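Local coordinates for DUF5037 domain-containing protein (Ruminococcus gnavus, PDB 4GL6), which is of unknown function, a gut-bacterial member of the DUF5037 family whose single chain carries two separate four-stranded beta sheets flanked by helices, at residues L176-Y181 / Q213-T218; G56-P61 / I68-D73. All coordinates share one frame; numbering follows the deposited sequence.

Interaction 1. Residues L176-Y181 / Q213-T218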
loop_
_atom_site.group_PDB
_atom_site.type_symbol
_atom_site.label_atom_id
_atom_site.label_comp_id
_atom_site.label_asym_id
_atom_site.label_seq_id
_atom_site.Cartn_x
_atom_site.Cartn_y
_atom_site.Cartn_z
ATOM N N LEU A 176 0.653 10.708 3.461
ATOM C CA LEU A 176 0.826 10.356 4.879
ATOM C C LEU A 176 1.934 9.314 5.048
ATOM O O LEU A 176 2.166 8.485 4.156
ATOM C CB LEU A 176 -0.469 9.802 5.486
ATOM C CG LEU A 176 -1.596 10.831 5.629
ATOM C CD1 LEU A 176 -2.230 11.142 4.281
ATOM C CD2 LEU A 176 -2.653 10.384 6.615
ATOM N N LEU A 177 2.601 9.366 6.203
ATOM C CA LEU A 177 3.655 8.409 6.585
ATOM C C LEU A 177 3.349 7.846 7.964
ATOM O O LEU A 177 3.074 8.612 8.899
ATOM C CB LEU A 177 5.015 9.094 6.651
ATOM C CG LEU A 177 6.237 8.231 7.025
ATOM C CD1 LEU A 177 6.410 7.014 6.124
ATOM C CD2 LEU A 177 7.502 9.075 6.992
ATOM N N TYR A 178 3.409 6.517 8.076
ATOM C CA TYR A 178 3.260 5.793 9.348
ATOM C C TYR A 178 4.499 4.881 9.477
ATOM O O TYR A 178 4.813 4.138 8.538
ATOM C CB TYR A 178 1.970 4.977 9.365
ATOM C CG TYR A 178 0.696 5.782 9.165
ATOM C CD1 TYR A 178 0.157 6.001 7.876
ATOM C CD2 TYR A 178 -0.000 6.290 10.243
ATOM C CE1 TYR A 178 -1.022 6.734 7.689
ATOM C CE2 TYR A 178 -1.178 7.015 10.072
ATOM C CZ TYR A 178 -1.689 7.235 8.799
ATOM O OH TYR A 178 -2.848 7.954 8.632
ATOM N N VAL A 179 5.247 5.004 10.569
ATOM C CA VAL A 179 6.443 4.186 10.788
ATOM C C VAL A 179 6.307 3.539 12.132
ATOM O O VAL A 179 6.311 4.232 13.149
ATOM C CB VAL A 179 7.758 4.998 10.723
ATOM C CG1 VAL A 179 8.958 4.065 10.899
ATOM C CG2 VAL A 179 7.857 5.729 9.386
ATOM N N TYR A 180 6.161 2.216 12.120
ATOM C CA TYR A 180 6.053 1.388 13.329
ATOM C C TYR A 180 7.424 0.802 13.626
ATOM O O TYR A 180 8.029 0.203 12.730
ATOM C CB TYR A 180 5.055 0.246 13.103
ATOM C CG TYR A 180 3.605 0.662 13.050
ATOM C CD1 TYR A 180 3.033 1.118 11.874
ATOM C CD2 TYR A 180 2.777 0.545 14.182
ATOM C CE1 TYR A 180 1.686 1.488 11.824
ATOM C CE2 TYR A 180 1.433 0.911 14.140
ATOM C CZ TYR A 180 0.897 1.387 12.951
ATOM O OH TYR A 180 -0.421 1.727 12.881
ATOM N N TYR A 181 7.925 1.009 14.850
ATOM C CA TYR A 181 9.213 0.449 15.312
ATOM C C TYR A 181 8.902 -0.766 16.203
ATOM O O TYR A 181 8.799 -0.665 17.429
ATOM C CB TYR A 181 10.024 1.501 16.040
ATOM C CG TYR A 181 10.432 2.654 15.140
ATOM C CD1 TYR A 181 9.623 3.787 15.002
ATOM C CD2 TYR A 181 11.621 2.616 14.423
ATOM C CE1 TYR A 181 10.000 4.852 14.180
ATOM C CE2 TYR A 181 12.007 3.673 13.591
ATOM C CZ TYR A 181 11.198 4.799 13.482
ATOM O OH TYR A 181 11.584 5.844 12.651
ATOM N N GLN A 213 2.902 -0.840 20.296
ATOM C CA GLN A 213 4.250 -0.661 19.740
ATOM C C GLN A 213 4.401 0.823 19.346
ATOM O O GLN A 213 3.435 1.427 18.860
ATOM C CB GLN A 213 4.455 -1.552 18.501
ATOM C CG GLN A 213 4.389 -3.062 18.746
ATOM C CD GLN A 213 5.637 -3.672 19.357
ATOM O OE1 GLN A 213 6.703 -3.068 19.449
ATOM N NE2 GLN A 213 5.511 -4.910 19.734
ATOM N N PRO A 214 5.601 1.402 19.545
ATOM C CA PRO A 214 5.788 2.808 19.207
ATOM C C PRO A 214 5.718 3.059 17.713
ATOM O O PRO A 214 6.280 2.282 16.934
ATOM C CB PRO A 214 7.196 3.114 19.729
ATOM C CG PRO A 214 7.904 1.813 19.692
ATOM C CD PRO A 214 6.861 0.777 19.998
ATOM N N TYR A 215 5.004 4.117 17.326
ATOM C CA TYR A 215 4.892 4.500 15.935
ATOM C C TYR A 215 4.749 5.999 15.763
ATOM O O TYR A 215 4.359 6.714 16.676
ATOM C CB TYR A 215 3.731 3.770 15.253
ATOM C CG TYR A 215 2.380 4.421 15.418
ATOM C CD1 TYR A 215 1.701 4.361 16.623
ATOM C CD2 TYR A 215 1.784 5.107 14.350
ATOM C CE1 TYR A 215 0.460 4.971 16.758
ATOM C CE2 TYR A 215 0.553 5.725 14.467
ATOM C CZ TYR A 215 -0.107 5.652 15.676
ATOM O OH TYR A 215 -1.337 6.244 15.784
ATOM N N PHE A 216 5.086 6.449 14.565
ATOM C CA PHE A 216 5.018 7.842 14.188
ATOM C C PHE A 216 4.076 7.921 12.996
ATOM O O PHE A 216 4.306 7.235 12.006
ATOM C CB PHE A 216 6.416 8.328 13.821
ATOM C CG PHE A 216 6.462 9.718 13.253
ATOM C CD1 PHE A 216 6.176 10.815 14.051
ATOM C CD2 PHE A 216 6.849 9.932 11.930
ATOM C CE1 PHE A 216 6.248 12.114 13.539
ATOM C CE2 PHE A 216 6.932 11.227 11.409
ATOM C CZ PHE A 216 6.626 12.320 12.215
ATOM N N GLY A 217 3.043 8.769 13.113
ATOM C CA GLY A 217 2.029 8.993 12.085
ATOM C C GLY A 217 1.948 10.468 11.771
ATOM O O GLY A 217 1.731 11.281 12.675
ATOM N N THR A 218 2.144 10.831 10.506
ATOM C CA THR A 218 2.095 12.244 10.116
ATOM C C THR A 218 1.652 12.384 8.676
ATOM O O THR A 218 1.470 11.388 7.972
ATOM C CB THR A 218 3.468 12.962 10.336
ATOM O OG1 THR A 218 3.290 14.388 10.332
ATOM C CG2 THR A 218 4.507 12.558 9.289
#

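Interaction 2. Residues G56-P61 / I68-D73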
loop_
_atom_site.group_PDB
_atom_site.type_symbol
_atom_site.label_atom_id
_atom_site.label_comp_id
_atom_site.label_asym_id
_atom_site.label_seq_id
_atom_site.Cartn_x
_atom_site.Cartn_y
_atom_site.Cartn_z
ATOM N N GLY A 56 -8.320 -6.556 -6.010
ATOM C CA GLY A 56 -9.050 -6.387 -7.262
ATOM C C GLY A 56 -10.516 -6.705 -7.000
ATOM O O GLY A 56 -10.844 -7.497 -6.118
ATOM N N SER A 57 -11.388 -6.099 -7.790
ATOM C CA SER A 57 -12.826 -6.192 -7.631
ATOM C C SER A 57 -13.391 -6.849 -8.915
ATOM O O SER A 57 -13.139 -6.351 -10.004
ATOM C CB SER A 57 -13.328 -4.767 -7.406
ATOM O OG SER A 57 -14.629 -4.758 -6.890
ATOM N N TYR A 58 -14.104 -7.980 -8.784
ATOM C CA TYR A 58 -14.664 -8.744 -9.930
ATOM C C TYR A 58 -16.130 -9.158 -9.710
ATOM O O TYR A 58 -16.637 -9.106 -8.596
ATOM C CB TYR A 58 -13.821 -10.023 -10.206
ATOM C CG TYR A 58 -12.353 -9.764 -10.491
ATOM C CD1 TYR A 58 -11.435 -9.619 -9.455
ATOM C CD2 TYR A 58 -11.875 -9.635 -11.807
ATOM C CE1 TYR A 58 -10.080 -9.349 -9.711
ATOM C CE2 TYR A 58 -10.519 -9.367 -12.080
ATOM C CZ TYR A 58 -9.622 -9.226 -11.037
ATOM O OH TYR A 58 -8.291 -8.956 -11.269
ATOM N N PHE A 59 -16.800 -9.528 -10.804
ATOM C CA PHE A 59 -18.178 -10.062 -10.794
ATOM C C PHE A 59 -18.146 -11.342 -11.627
ATOM O O PHE A 59 -17.574 -11.339 -12.718
ATOM C CB PHE A 59 -19.178 -9.043 -11.356
ATOM C CG PHE A 59 -20.576 -9.579 -11.536
ATOM C CD1 PHE A 59 -21.463 -9.641 -10.458
ATOM C CD2 PHE A 59 -21.028 -10.002 -12.805
ATOM C CE1 PHE A 59 -22.761 -10.130 -10.643
ATOM C CE2 PHE A 59 -22.327 -10.487 -12.988
ATOM C CZ PHE A 59 -23.192 -10.548 -11.903
ATOM N N ASN A 60 -18.731 -12.415 -11.090
ATOM C CA ASN A 60 -18.756 -13.723 -11.740
ATOM C C ASN A 60 -20.204 -14.054 -12.094
ATOM O O ASN A 60 -20.988 -14.305 -11.181
ATOM C CB ASN A 60 -18.171 -14.788 -10.811
ATOM C CG ASN A 60 -18.088 -16.149 -11.460
ATOM O OD1 ASN A 60 -17.456 -16.319 -12.499
ATOM N ND2 ASN A 60 -18.705 -17.127 -10.839
ATOM N N PRO A 61 -20.565 -14.062 -13.410
ATOM C CA PRO A 61 -21.971 -14.321 -13.787
ATOM C C PRO A 61 -22.534 -15.692 -13.375
ATOM O O PRO A 61 -21.768 -16.643 -13.199
ATOM C CB PRO A 61 -21.965 -14.160 -15.311
ATOM C CG PRO A 61 -20.780 -13.307 -15.595
ATOM C CD PRO A 61 -19.752 -13.724 -14.599
ATOM N N ILE A 68 -15.269 -14.072 -16.513
ATOM C CA ILE A 68 -15.266 -13.170 -15.359
ATOM C C ILE A 68 -15.325 -11.711 -15.833
ATOM O O ILE A 68 -14.693 -11.369 -16.831
ATOM C CB ILE A 68 -14.012 -13.436 -14.462
ATOM C CG1 ILE A 68 -14.142 -12.810 -13.059
ATOM C CG2 ILE A 68 -12.722 -13.037 -15.168
ATOM C CD1 ILE A 68 -15.054 -13.576 -12.120
ATOM N N GLU A 69 -16.110 -10.881 -15.140
ATOM C CA GLU A 69 -16.226 -9.439 -15.431
ATOM C C GLU A 69 -15.373 -8.665 -14.417
ATOM O O GLU A 69 -15.236 -9.078 -13.263
ATOM C CB GLU A 69 -17.683 -8.990 -15.396
ATOM C CG GLU A 69 -18.515 -9.638 -16.498
ATOM C CD GLU A 69 -19.994 -9.296 -16.452
ATOM O OE1 GLU A 69 -20.386 -8.356 -15.723
ATOM O OE2 GLU A 69 -20.775 -9.978 -17.159
ATOM N N ILE A 70 -14.805 -7.549 -14.856
ATOM C CA ILE A 70 -13.889 -6.749 -14.051
ATOM C C ILE A 70 -14.580 -5.473 -13.587
ATOM O O ILE A 70 -15.030 -4.689 -14.420
ATOM C CB ILE A 70 -12.630 -6.372 -14.879
ATOM C CG1 ILE A 70 -11.856 -7.640 -15.309
ATOM C CG2 ILE A 70 -11.707 -5.400 -14.121
ATOM C CD1 ILE A 70 -12.482 -8.448 -16.437
ATOM N N ILE A 71 -14.682 -5.276 -12.275
ATOM C CA ILE A 71 -15.194 -4.021 -11.728
ATOM C C ILE A 71 -13.967 -3.087 -11.796
ATOM O O ILE A 71 -13.994 -2.069 -12.495
ATOM C CB ILE A 71 -15.773 -4.179 -10.313
ATOM C CG1 ILE A 71 -16.964 -5.162 -10.334
ATOM C CG2 ILE A 71 -16.215 -2.816 -9.777
ATOM C CD1 ILE A 71 -17.494 -5.523 -8.955
ATOM N N TYR A 72 -12.893 -3.469 -11.100
ATOM C CA TYR A 72 -11.583 -2.794 -11.200
ATOM C C TYR A 72 -10.491 -3.762 -10.739
ATOM O O TYR A 72 -10.481 -4.133 -9.569
ATOM C CB TYR A 72 -11.535 -1.472 -10.425
ATOM C CG TYR A 72 -10.174 -0.829 -10.466
ATOM C CD1 TYR A 72 -9.556 -0.552 -11.683
ATOM C CD2 TYR A 72 -9.495 -0.490 -9.293
ATOM C CE1 TYR A 72 -8.292 0.024 -11.736
ATOM C CE2 TYR A 72 -8.229 0.086 -9.337
ATOM C CZ TYR A 72 -7.630 0.338 -10.562
ATOM O OH TYR A 72 -6.381 0.902 -10.638
ATOM N N ASP A 73 -9.594 -4.155 -11.658
ATOM C CA ASP A 73 -8.550 -5.177 -11.368
ATOM C C ASP A 73 -7.489 -4.831 -10.330
ATOM O O ASP A 73 -6.809 -5.726 -9.812
ATOM C CB ASP A 73 -7.887 -5.714 -12.651
ATOM C CG ASP A 73 -7.072 -4.669 -13.430
ATOM O OD1 ASP A 73 -6.601 -3.645 -12.881
ATOM O OD2 ASP A 73 -6.873 -4.921 -14.640
#

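Interaction 1. Residues L176-Y181 / Q213-T218
Leu-177 and Val-179 pair with Thr-218 and Phe-216 through two backbone hydrogen bonds each, and Tyr-181 N gives a fifth to Pro-214 O, so that strands 176-181 and 215-218 run antiparallel, their axes at 177° and 4.6 Å apart at closest approach. Between these pairs, Tyr-178 faces Gly-217 and Tyr-180 faces Tyr-215 at non-hydrogen-bonded positions, with Tyr-178, Tyr-180 and Tyr-215 on one side of the sheet. Tyr-180 and Tyr-215 point the same way and form an offset stack, centroids 4.9 Å apart and planes at 13°. Tyr-215 CB sits over one face of the Tyr-180 ring as a CH-pi contact, 3.5 Å from Tyr-180 CD2. With CG between its own backbone N and carbonyl carbon (chi1 85°), Tyr-215 swings its ring alongside that of Tyr-180. Its CE2 edge also comes within 4.3 Å of Tyr-178 CD2. Gly-217 brings only its CA to the Tyr-178 ring, 3.8 Å from CD2. On the reverse face, Leu-177, Val-179, Phe-216 and Thr-218 lie buried: Phe-216 meets Phe-234 of helix 231-239 edge-to-face, and Thr-218 OG1 bonds to Asp-229. The chemistry is thus two-sided: an aromatic row, extended by Trp-143 and Tyr-145 stacking on Tyr-178 and Tyr-180, backs onto a mainly apolar layer packed against helices, while regular backbone bonding fixes the edge strand of the mixed sheet.

Interaction 2. Residues G56-P61 / I68-D73
Ser-57 O accepts from both Ile-71 N and Tyr-72 N, at 2.9 and 3.1 Å, the two donors arriving from the same face of its carbonyl plane. This is a classic beta bulge, which shifts the antiparallel register by one residue where the chain turns a corner at Ile-71. Beyond it, Phe-59 and Glu-69 exchange two regular backbone bonds. The close-packed side belongs to Tyr-58, whose CB lies 4.0 Å from Ile-68 CG1. Its CE2 runs beside Ile-70 CG1 at 3.9 Å, and its OH reaches Asp-73 CB at 3.5 Å. CG anti to the carbonyl carbon (chi1 -58°) lays the ring along this row. An alanine here would take away the ring and is likely to leave a gap beside Ile-70 CG1 and under helix 6-18, with Asp-73 CB losing its neighbour. The other side is open to solvent, and its contacts are made by exposed side chains: Glu-69 stretches its carboxylate beside the Phe-59 ring, OE1 3.4 Å from CD2 with the planes 45° apart, and OE2 comes 3.7 Å from Pro-61 CG. Ile-71 lays CD1 3.6 Å from Ser-57 OG. The hairpin forms one edge of a four-stranded antiparallel sheet, with strand 40-46 bonded to the far side of strand 54-59. Helix 6-18 packs on Tyr-58 through Ile-10, Tyr-13 and Leu-14, and Tyr-13 and Tyr-18 both hydrogen-bond Asp-73 OD2 just ahead of helix 75-95.

Overall arrangement
Interactions 1 and 2 lie on opposite sides of the chain's centre, their own centres 34 Å apart and their nearest atoms about 19 Å apart, so neither touches the other. They follow in series along the sequence: 56-61 / 68-73 closes first, as a short hairpin with six residues between its segments, whereas 31 residues, largely helical, separate 176-181 from 213-218. Each joins an outermost strand to its inner neighbour, interaction 2 in the antiparallel sheet and interaction 1 in the mixed one. Helix 75-95 and strand 99-104 follow interaction 2, leading the chain into the second sheet. With no function established, neither contact can be assigned to an active site.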